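Local coordinates for FMN Adenylyltransferase (Candida glabrata, PDB 3FWK), which catalyses transfer of the adenylyl group of ATP to FMN, the last step in the biosynthesis of FAD, at residues W54-S64 and P159-G167; P247-I256 and Y288-D296. One frame throughout, in Å; residues are numbered along the deposited sequence. Where two conformers were deposited one is given.

Interaction 1. Residues W54-S64 and P159-G167; sequences WSPLNGEISFS and PETKAIVIG. With BGC (beta-D-glucopyranose), chain C.
Trp54 lies between Ala163 and a bound beta-D-glucopyranose. The CB of Ala163 makes a CH-pi contact over one face of the indole, 4.3 Å from the centroid of the five-membered ring, while O5 of the sugar lies above the opposite face, toward the rim. Closest of the sugar atoms is C6, 3.5 Å from Trp54 CZ2, and Lys162, whose side chain crosses that of Trp54 at about a right angle, brings CB near Trp54 CD1. Trp54 CG is anti to its carbonyl carbon (chi1 -57°), which carries the indole toward Lys162 and Ala163. The Phe63 ring is approached obliquely by Val165, whose CG1 is 3.6 Å from Phe63 CE1; the other branch, CG2, reaches Ile61 CG2.

Beneath these side chains the strands pair in parallel. Glu60 O takes two N-H groups, from Lys162 N at 2.8 Å and, less straight, from Ala163 N at 3.0 Å. The ladder continues from Ser62 N to Ala163 O, from Val165 N to Ser62 O and from Ser64 N to Val165 O. One water donates to Gly59 O and to Thr161 OG1, which is also bonded to Phe158 O.

Both strands are interior to the mixed sheet of the Rossmann-like fold, flanked by strands 107-111 and 192-194. Tyr78 of helix 69-86 packs on Ile61 and Phe63, whereas Phe151 and Phe154 of helix 147-157 cover the face bearing Ser62 and Ile164.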
loop_
_atom_site.group_PDB
_atom_site.type_symbol
_atom_site.label_atom_id
_atom_site.label_comp_id
_atom_site.label_asym_id
_atom_site.label_seq_id
_atom_site.Cartn_x
_atom_site.Cartn_y
_atom_site.Cartn_z
ATOM N N TRP A 54 -3.154 -11.076 19.257
ATOM C CA TRP A 54 -4.078 -9.950 19.224
ATOM C C TRP A 54 -5.163 -10.266 18.250
ATOM O O TRP A 54 -4.905 -10.696 17.126
ATOM C CB TRP A 54 -3.384 -8.648 18.792
ATOM C CG TRP A 54 -2.215 -8.270 19.665
ATOM C CD1 TRP A 54 -2.272 -7.637 20.879
ATOM C CD2 TRP A 54 -0.821 -8.518 19.401
ATOM N NE1 TRP A 54 -1.009 -7.502 21.394
ATOM C CE2 TRP A 54 -0.098 -8.009 20.507
ATOM C CE3 TRP A 54 -0.122 -9.108 18.342
ATOM C CZ2 TRP A 54 1.302 -8.079 20.590
ATOM C CZ3 TRP A 54 1.275 -9.210 18.429
ATOM C CH2 TRP A 54 1.969 -8.697 19.557
ATOM N N SER A 55 -6.394 -10.028 18.704
ATOM C CA SER A 55 -7.581 -10.283 17.894
ATOM C C SER A 55 -7.834 -9.251 16.781
ATOM O O SER A 55 -7.925 -8.042 17.033
ATOM C CB SER A 55 -8.819 -10.344 18.789
ATOM O OG SER A 55 -9.969 -10.396 17.949
ATOM N N PRO A 56 -7.920 -9.718 15.545
ATOM C CA PRO A 56 -8.283 -8.791 14.489
ATOM C C PRO A 56 -9.780 -8.562 14.379
ATOM O O PRO A 56 -10.207 -7.781 13.522
ATOM C CB PRO A 56 -7.768 -9.486 13.240
ATOM C CG PRO A 56 -7.863 -10.915 13.528
ATOM C CD PRO A 56 -7.540 -11.024 15.010
ATOM N N LEU A 57 -10.578 -9.227 15.214
ATOM C CA LEU A 57 -12.040 -9.124 15.076
ATOM C C LEU A 57 -12.713 -8.160 16.040
ATOM O O LEU A 57 -13.806 -7.646 15.733
ATOM C CB LEU A 57 -12.678 -10.501 15.260
ATOM C CG LEU A 57 -12.104 -11.621 14.394
ATOM C CD1 LEU A 57 -12.770 -12.954 14.711
ATOM C CD2 LEU A 57 -12.187 -11.302 12.890
ATOM N N ASN A 58 -12.099 -7.940 17.207
ATOM C CA ASN A 58 -12.791 -7.291 18.318
ATOM C C ASN A 58 -12.302 -5.867 18.584
ATOM O O ASN A 58 -12.728 -5.206 19.550
ATOM C CB ASN A 58 -12.704 -8.167 19.578
ATOM C CG ASN A 58 -11.315 -8.213 20.167
ATOM O OD1 ASN A 58 -10.369 -7.602 19.642
ATOM N ND2 ASN A 58 -11.170 -8.951 21.267
ATOM N N GLY A 59 -11.422 -5.389 17.715
ATOM C CA GLY A 59 -10.935 -4.039 17.816
ATOM C C GLY A 59 -9.591 -3.975 18.500
ATOM O O GLY A 59 -9.051 -2.887 18.641
ATOM N N GLU A 60 -9.002 -5.125 18.860
ATOM C CA GLU A 60 -7.609 -5.076 19.349
ATOM C C GLU A 60 -6.614 -4.573 18.315
ATOM O O GLU A 60 -5.616 -3.953 18.691
ATOM C CB GLU A 60 -7.131 -6.412 19.932
ATOM C CG GLU A 60 -7.859 -6.714 21.256
ATOM C CD GLU A 60 -7.528 -8.072 21.839
ATOM O OE1 GLU A 60 -6.675 -8.796 21.306
ATOM O OE2 GLU A 60 -8.167 -8.434 22.868
ATOM N N ILE A 61 -6.869 -4.873 17.035
ATOM C CA ILE A 61 -5.961 -4.457 15.981
ATOM C C ILE A 61 -6.639 -3.414 15.089
ATOM O O ILE A 61 -7.766 -3.639 14.605
ATOM C CB ILE A 61 -5.545 -5.638 15.088
ATOM C CG1 ILE A 61 -4.844 -6.726 15.908
ATOM C CG2 ILE A 61 -4.622 -5.150 13.929
ATOM C CD1 ILE A 61 -4.389 -7.909 15.079
ATOM N N SER A 62 -5.948 -2.311 14.823
ATOM C CA SER A 62 -6.370 -1.395 13.764
ATOM C C SER A 62 -5.315 -1.389 12.656
ATOM O O SER A 62 -4.159 -1.703 12.893
ATOM C CB SER A 62 -6.588 0.003 14.317
ATOM O OG SER A 62 -7.859 0.111 14.942
ATOM N N PHE A 63 -5.746 -1.067 11.448
ATOM C CA PHE A 63 -4.877 -1.085 10.304
ATOM C C PHE A 63 -4.590 0.350 9.873
ATOM O O PHE A 63 -5.529 1.079 9.550
ATOM C CB PHE A 63 -5.544 -1.905 9.177
ATOM C CG PHE A 63 -4.636 -2.177 8.022
ATOM C CD1 PHE A 63 -4.148 -3.482 7.813
ATOM C CD2 PHE A 63 -4.230 -1.166 7.166
ATOM C CE1 PHE A 63 -3.280 -3.768 6.787
ATOM C CE2 PHE A 63 -3.340 -1.438 6.113
ATOM C CZ PHE A 63 -2.870 -2.744 5.916
ATOM N N SER A 64 -3.315 0.767 9.834
ATOM C CA SER A 64 -2.982 2.102 9.355
ATOM C C SER A 64 -2.844 2.103 7.845
ATOM O O SER A 64 -1.954 1.453 7.309
ATOM C CB SER A 64 -1.700 2.614 10.034
ATOM O OG SER A 64 -1.483 3.959 9.606
ATOM N N PRO A 159 -10.001 3.184 22.681
ATOM C CA PRO A 159 -9.095 2.777 23.746
ATOM C C PRO A 159 -8.865 1.271 23.872
ATOM O O PRO A 159 -7.962 0.883 24.608
ATOM C CB PRO A 159 -9.774 3.351 25.007
ATOM C CG PRO A 159 -11.214 3.410 24.663
ATOM C CD PRO A 159 -11.259 3.780 23.210
ATOM N N GLU A 160 -9.636 0.453 23.176
ATOM C CA GLU A 160 -9.449 -0.992 23.179
ATOM C C GLU A 160 -8.254 -1.422 22.297
ATOM O O GLU A 160 -7.892 -2.613 22.258
ATOM C CB GLU A 160 -10.721 -1.678 22.646
ATOM C CG GLU A 160 -11.047 -1.474 21.147
ATOM C CD GLU A 160 -11.871 -0.202 20.804
ATOM O OE1 GLU A 160 -11.816 0.824 21.533
ATOM O OE2 GLU A 160 -12.555 -0.229 19.749
ATOM N N THR A 161 -7.721 -0.484 21.511
ATOM C CA THR A 161 -6.689 -0.795 20.522
ATOM C C THR A 161 -5.449 -1.248 21.251
ATOM O O THR A 161 -4.956 -0.528 22.130
ATOM C CB THR A 161 -6.368 0.439 19.662
ATOM O OG1 THR A 161 -7.563 0.941 19.075
ATOM C CG2 THR A 161 -5.368 0.067 18.543
ATOM N N LYS A 162 -4.891 -2.395 20.841
ATOM C CA LYS A 162 -3.645 -2.891 21.419
ATOM C C LYS A 162 -2.511 -2.870 20.419
ATOM O O LYS A 162 -1.330 -2.889 20.833
ATOM C CB LYS A 162 -3.826 -4.319 21.941
ATOM C CG LYS A 162 -4.878 -4.488 23.035
ATOM C CD LYS A 162 -4.632 -3.567 24.235
ATOM C CE LYS A 162 -5.786 -3.648 25.254
ATOM N NZ LYS A 162 -5.331 -3.258 26.606
ATOM N N ALA A 163 -2.815 -2.882 19.122
ATOM C CA ALA A 163 -1.783 -3.054 18.108
ATOM C C ALA A 163 -2.265 -2.400 16.831
ATOM O O ALA A 163 -3.478 -2.336 16.560
ATOM C CB ALA A 163 -1.504 -4.541 17.880
ATOM N N ILE A 164 -1.316 -1.888 16.042
ATOM C CA ILE A 164 -1.628 -1.218 14.777
ATOM C C ILE A 164 -0.714 -1.767 13.684
ATOM O O ILE A 164 0.501 -1.866 13.874
ATOM C CB ILE A 164 -1.553 0.291 14.872
ATOM C CG1 ILE A 164 -2.618 0.730 15.895
ATOM C CG2 ILE A 164 -1.880 0.925 13.504
ATOM C CD1 ILE A 164 -2.874 2.151 15.982
ATOM N N VAL A 165 -1.331 -2.133 12.562
ATOM C CA VAL A 165 -0.606 -2.634 11.409
ATOM C C VAL A 165 -0.073 -1.453 10.595
ATOM O O VAL A 165 -0.851 -0.537 10.241
ATOM C CB VAL A 165 -1.514 -3.509 10.533
ATOM C CG1 VAL A 165 -0.739 -4.040 9.340
ATOM C CG2 VAL A 165 -2.128 -4.640 11.327
ATOM N N ILE A 166 1.224 -1.475 10.291
ATOM C CA ILE A 166 1.887 -0.366 9.598
ATOM C C ILE A 166 2.608 -0.896 8.373
ATOM O O ILE A 166 3.389 -1.836 8.470
ATOM C CB ILE A 166 2.875 0.332 10.513
ATOM C CG1 ILE A 166 2.123 0.899 11.707
ATOM C CG2 ILE A 166 3.586 1.485 9.820
ATOM C CD1 ILE A 166 3.004 1.478 12.771
ATOM N N GLY A 167 2.409 -0.253 7.226
ATOM C CA GLY A 167 2.964 -0.778 5.956
ATOM C C GLY A 167 4.326 -0.249 5.513
ATOM O O GLY A 167 4.586 -0.065 4.339
HETATM C C2 BGC C . -1.552 -10.633 25.660
HETATM C C3 BGC C . -0.903 -9.294 25.998
HETATM C C4 BGC C . 0.531 -9.265 25.484
HETATM C C5 BGC C . 0.611 -9.671 24.008
HETATM C C6 BGC C . 2.061 -9.849 23.560
HETATM C C1 BGC C . -1.459 -10.847 24.165
HETATM O O1 BGC C . -2.052 -12.098 23.849
HETATM O O2 BGC C . -2.941 -10.677 26.034
HETATM O O3 BGC C . -0.887 -9.142 27.430
HETATM O O4 BGC C . 1.045 -7.941 25.581
HETATM O O5 BGC C . -0.082 -10.912 23.797
HETATM O O6 BGC C . 2.652 -10.939 24.280
HETATM O O HOH W 1 -8.576 -0.616 17.247
HETATM O O HOH W 2 0.800 2.253 7.528
#

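Interaction 2. Residues P247-I256 and Y288-D296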
loop_
_atom_site.group_PDB
_atom_site.type_symbol
_atom_site.label_atom_id
_atom_site.label_comp_id
_atom_site.label_asym_id
_atom_site.label_seq_id
_atom_site.Cartn_x
_atom_site.Cartn_y
_atom_site.Cartn_z
ATOM N N PRO A 247 15.997 3.356 -23.665
ATOM C CA PRO A 247 14.625 3.015 -23.247
ATOM C C PRO A 247 14.632 2.071 -22.053
ATOM O O PRO A 247 15.532 1.224 -21.908
ATOM C CB PRO A 247 14.048 2.319 -24.477
ATOM C CG PRO A 247 14.859 2.853 -25.642
ATOM C CD PRO A 247 16.244 3.032 -25.085
ATOM N N LEU A 248 13.666 2.257 -21.155
ATOM C CA LEU A 248 13.600 1.403 -19.989
ATOM C C LEU A 248 12.850 0.143 -20.361
ATOM O O LEU A 248 11.919 0.161 -21.194
ATOM C CB LEU A 248 12.894 2.086 -18.831
ATOM C CG LEU A 248 13.550 3.358 -18.336
ATOM C CD1 LEU A 248 12.829 3.895 -17.110
ATOM C CD2 LEU A 248 15.008 3.113 -17.994
ATOM N N LYS A 249 13.236 -0.937 -19.696
ATOM C CA LYS A 249 12.598 -2.214 -19.936
ATOM C C LYS A 249 11.683 -2.553 -18.780
ATOM O O LYS A 249 11.897 -2.143 -17.634
ATOM C CB LYS A 249 13.621 -3.325 -20.179
ATOM C CG LYS A 249 14.493 -3.094 -21.429
ATOM C CD LYS A 249 15.474 -4.238 -21.659
ATOM C CE LYS A 249 16.817 -3.714 -22.146
ATOM N NZ LYS A 249 17.554 -3.048 -21.045
ATOM N N LEU A 250 10.651 -3.280 -19.084
ATOM C CA LEU A 250 9.628 -3.617 -18.115
ATOM C C LEU A 250 9.932 -4.968 -17.492
ATOM O O LEU A 250 10.070 -5.962 -18.203
ATOM C CB LEU A 250 8.283 -3.654 -18.823
ATOM C CG LEU A 250 7.062 -4.072 -17.980
ATOM C CD1 LEU A 250 6.842 -3.200 -16.737
ATOM C CD2 LEU A 250 5.796 -4.032 -18.829
ATOM N N ASN A 251 9.987 -5.023 -16.160
ATOM C CA ASN A 251 10.219 -6.261 -15.426
ATOM C C ASN A 251 8.964 -7.047 -15.087
ATOM O O ASN A 251 9.078 -8.163 -14.566
ATOM C CB ASN A 251 11.012 -6.013 -14.142
ATOM C CG ASN A 251 12.459 -5.749 -14.421
ATOM O OD1 ASN A 251 13.188 -6.683 -14.789
ATOM N ND2 ASN A 251 12.913 -4.501 -14.259
ATOM N N PHE A 252 7.772 -6.500 -15.387
ATOM C CA PHE A 252 6.522 -7.058 -14.902
ATOM C C PHE A 252 5.569 -7.411 -16.030
ATOM O O PHE A 252 4.355 -7.431 -15.841
ATOM C CB PHE A 252 5.868 -6.082 -13.910
ATOM C CG PHE A 252 6.819 -5.660 -12.825
ATOM C CD1 PHE A 252 7.289 -6.611 -11.917
ATOM C CD2 PHE A 252 7.357 -4.360 -12.785
ATOM C CE1 PHE A 252 8.218 -6.251 -10.930
ATOM C CE2 PHE A 252 8.299 -4.018 -11.803
ATOM C CZ PHE A 252 8.716 -4.954 -10.888
ATOM N N GLU A 253 6.121 -7.733 -17.189
ATOM C CA GLU A 253 5.290 -8.086 -18.321
ATOM C C GLU A 253 4.382 -9.273 -18.046
ATOM O O GLU A 253 3.187 -9.242 -18.379
ATOM C CB GLU A 253 6.152 -8.334 -19.575
ATOM C CG GLU A 253 6.634 -7.051 -20.239
ATOM C CD GLU A 253 7.746 -7.235 -21.279
ATOM O OE1 GLU A 253 8.249 -8.370 -21.461
ATOM O OE2 GLU A 253 8.134 -6.213 -21.891
ATOM N N TRP A 254 4.924 -10.322 -17.436
ATOM C CA TRP A 254 4.114 -11.518 -17.211
ATOM C C TRP A 254 2.956 -11.212 -16.281
ATOM O O TRP A 254 1.818 -11.607 -16.532
ATOM C CB TRP A 254 4.968 -12.679 -16.685
ATOM C CG TRP A 254 4.198 -13.944 -16.753
ATOM C CD1 TRP A 254 4.177 -14.859 -17.804
ATOM C CD2 TRP A 254 3.295 -14.442 -15.770
ATOM N NE1 TRP A 254 3.335 -15.887 -17.497
ATOM C CE2 TRP A 254 2.761 -15.661 -16.271
ATOM C CE3 TRP A 254 2.865 -13.967 -14.508
ATOM C CZ2 TRP A 254 1.819 -16.399 -15.565
ATOM C CZ3 TRP A 254 1.936 -14.686 -13.811
ATOM C CH2 TRP A 254 1.414 -15.903 -14.336
ATOM N N GLU A 255 3.251 -10.514 -15.186
ATOM C CA GLU A 255 2.242 -10.203 -14.190
ATOM C C GLU A 255 1.122 -9.395 -14.797
ATOM O O GLU A 255 -0.051 -9.635 -14.465
ATOM C CB GLU A 255 2.869 -9.390 -13.046
ATOM C CG GLU A 255 3.865 -10.152 -12.196
ATOM C CD GLU A 255 5.333 -10.012 -12.653
ATOM O OE1 GLU A 255 5.582 -10.020 -13.872
ATOM O OE2 GLU A 255 6.207 -9.875 -11.762
ATOM N N ILE A 256 1.461 -8.413 -15.626
ATOM C CA ILE A 256 0.435 -7.548 -16.225
ATOM C C ILE A 256 -0.383 -8.353 -17.240
ATOM O O ILE A 256 -1.619 -8.274 -17.243
ATOM C CB ILE A 256 1.113 -6.342 -16.901
ATOM C CG1 ILE A 256 1.662 -5.397 -15.823
ATOM C CG2 ILE A 256 0.085 -5.583 -17.738
ATOM C CD1 ILE A 256 2.569 -4.350 -16.355
ATOM N N TYR A 288 6.332 10.397 -18.848
ATOM C CA TYR A 288 7.048 9.479 -17.972
ATOM C C TYR A 288 6.566 8.082 -18.146
ATOM O O TYR A 288 5.386 7.875 -18.376
ATOM C CB TYR A 288 6.820 9.873 -16.489
ATOM C CG TYR A 288 7.401 11.228 -16.127
ATOM C CD1 TYR A 288 8.665 11.327 -15.535
ATOM C CD2 TYR A 288 6.721 12.407 -16.456
ATOM C CE1 TYR A 288 9.232 12.566 -15.272
ATOM C CE2 TYR A 288 7.266 13.644 -16.188
ATOM C CZ TYR A 288 8.533 13.718 -15.622
ATOM O OH TYR A 288 9.111 14.941 -15.364
ATOM N N TYR A 289 7.468 7.113 -18.021
ATOM C CA TYR A 289 7.033 5.737 -17.823
ATOM C C TYR A 289 6.273 5.634 -16.504
ATOM O O TYR A 289 6.546 6.397 -15.560
ATOM C CB TYR A 289 8.250 4.823 -17.697
ATOM C CG TYR A 289 9.039 4.647 -18.949
ATOM C CD1 TYR A 289 8.714 3.611 -19.853
ATOM C CD2 TYR A 289 10.160 5.439 -19.215
ATOM C CE1 TYR A 289 9.472 3.404 -20.995
ATOM C CE2 TYR A 289 10.934 5.224 -20.372
ATOM C CZ TYR A 289 10.568 4.212 -21.245
ATOM O OH TYR A 289 11.317 3.965 -22.388
ATOM N N PRO A 290 5.342 4.683 -16.382
ATOM C CA PRO A 290 4.695 4.505 -15.092
ATOM C C PRO A 290 5.675 4.033 -14.036
ATOM O O PRO A 290 6.761 3.507 -14.332
ATOM C CB PRO A 290 3.590 3.456 -15.353
ATOM C CG PRO A 290 3.986 2.801 -16.609
ATOM C CD PRO A 290 4.836 3.767 -17.417
ATOM N N GLY A 291 5.277 4.186 -12.779
ATOM C CA GLY A 291 6.173 3.979 -11.648
ATOM C C GLY A 291 6.791 2.608 -11.583
ATOM O O GLY A 291 7.905 2.458 -11.061
ATOM N N TRP A 292 6.081 1.600 -12.106
ATOM C CA TRP A 292 6.584 0.222 -12.092
ATOM C C TRP A 292 7.722 -0.038 -13.084
ATOM O O TRP A 292 8.224 -1.146 -13.125
ATOM C CB TRP A 292 5.433 -0.773 -12.262
ATOM C CG TRP A 292 4.492 -0.491 -13.381
ATOM C CD1 TRP A 292 4.561 -0.967 -14.651
ATOM C CD2 TRP A 292 3.264 0.255 -13.291
ATOM N NE1 TRP A 292 3.451 -0.530 -15.387
ATOM C CE2 TRP A 292 2.637 0.193 -14.564
ATOM C CE3 TRP A 292 2.630 0.941 -12.248
ATOM C CZ2 TRP A 292 1.402 0.808 -14.821
ATOM C CZ3 TRP A 292 1.421 1.563 -12.494
ATOM C CH2 TRP A 292 0.809 1.485 -13.768
ATOM N N TYR A 293 8.181 0.990 -13.796
ATOM C CA TYR A 293 9.464 0.912 -14.499
ATOM C C TYR A 293 10.653 1.220 -13.591
ATOM O O TYR A 293 11.793 1.070 -14.043
ATOM C CB TYR A 293 9.464 1.795 -15.738
ATOM C CG TYR A 293 8.728 1.185 -16.903
ATOM C CD1 TYR A 293 7.338 1.169 -16.940
ATOM C CD2 TYR A 293 9.426 0.590 -17.959
ATOM C CE1 TYR A 293 6.642 0.597 -18.025
ATOM C CE2 TYR A 293 8.737 0.024 -19.038
ATOM C CZ TYR A 293 7.355 0.052 -19.076
ATOM O OH TYR A 293 6.679 -0.514 -20.146
ATOM N N LEU A 294 10.402 1.632 -12.345
ATOM C CA LEU A 294 11.486 1.790 -11.369
ATOM C C LEU A 294 11.556 0.602 -10.421
ATOM O O LEU A 294 10.557 0.281 -9.769
ATOM C CB LEU A 294 11.251 3.064 -10.528
ATOM C CG LEU A 294 12.473 3.405 -9.658
ATOM C CD1 LEU A 294 13.517 4.151 -10.502
ATOM C CD2 LEU A 294 12.108 4.238 -8.421
ATOM N N VAL A 295 12.735 -0.026 -10.321
ATOM C CA VAL A 295 12.897 -1.127 -9.388
ATOM C C VAL A 295 14.054 -0.894 -8.421
ATOM O O VAL A 295 14.296 -1.733 -7.554
ATOM C CB VAL A 295 13.054 -2.502 -10.090
ATOM C CG1 VAL A 295 11.733 -2.871 -10.812
ATOM C CG2 VAL A 295 14.236 -2.464 -11.072
ATOM N N ASP A 296 14.728 0.250 -8.500
ATOM C CA ASP A 296 15.806 0.565 -7.547
ATOM C C ASP A 296 15.256 1.309 -6.343
ATOM O O ASP A 296 14.885 2.480 -6.429
ATOM C CB ASP A 296 16.873 1.382 -8.286
ATOM C CG ASP A 296 18.095 1.687 -7.434
ATOM O OD1 ASP A 296 18.071 1.476 -6.186
ATOM O OD2 ASP A 296 19.083 2.161 -8.039
HETATM O O HOH W 3 10.780 1.205 -23.388
HETATM O O HOH W 4 12.347 -1.411 -15.091
HETATM O O HOH W 5 10.109 -2.730 -14.521
#
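Leu248 lies across the ring of Tyr289, and Leu250 across that of Tyr293. The CB of Leu248 stands over one face of Tyr289, 4.1 Å from the ring centroid, in a CH-pi contact, and its CD1 continues the overlap at Tyr289 CD2. Tyr293 is covered on both faces: Tyr289 CD1 lies over its centre on one, and on the other Leu250 CD1, 4.2 Å from the centroid, makes a second CH-pi contact. Leu250 meets this ring at about a right angle but runs alongside Trp292, so that the same CD1 touches Trp292 CD1 in the plane of the indole, at its edge. The indole owes its place beside Leu250 to a chi1 of 49°, which sets Trp292 CG between its backbone N and carbonyl carbon, and Pro290 CB covers one of its faces.

Phe252, at the N-cap position of helix 253-257, presents its edge to Trp292 O, with Phe252 CE2 at 3.2 Å. The Phe252 and Val295 side chains run antiparallel, one past the other, bringing Phe252 CZ to 3.7 Å from Val295 CG1. Ile31 of helix 31-50 and Leu210 of helix 202-212 also pack on Phe252.

One direct hydrogen bond crosses, from Leu248 N to Tyr289 OH at 3.2 Å. Three waters supply further polar links; one donates to both Lys249 O and Tyr293 O, another accepts from Asn251 N and donates to Trp292 O. This surface contact thus joins two largely irregular segments through aliphatic-aromatic packing, with backbone polar groups bridged mainly by solvent.

Overall arrangement
Both segments of interaction 1 precede those of interaction 2 in the sequence, and the two contacts lie on opposite sides of the chain's centre. Their centres are about 35 Å apart and their nearest atoms about 15 Å, so they do not touch. Interaction 1 is a buried pairing of neighbouring strands inside the mixed sheet, with the glucose pocket at one end. Interaction 2 lies at the surface, where 247-256 leads into helix 253-257, and the loop 288-296 comes after helix 275-282; helices 31-50 and 202-212 back it. The first therefore belongs to the Rossmann-like core, whereas the second ties together parts of the C-terminal region and sets them against helices of the main body.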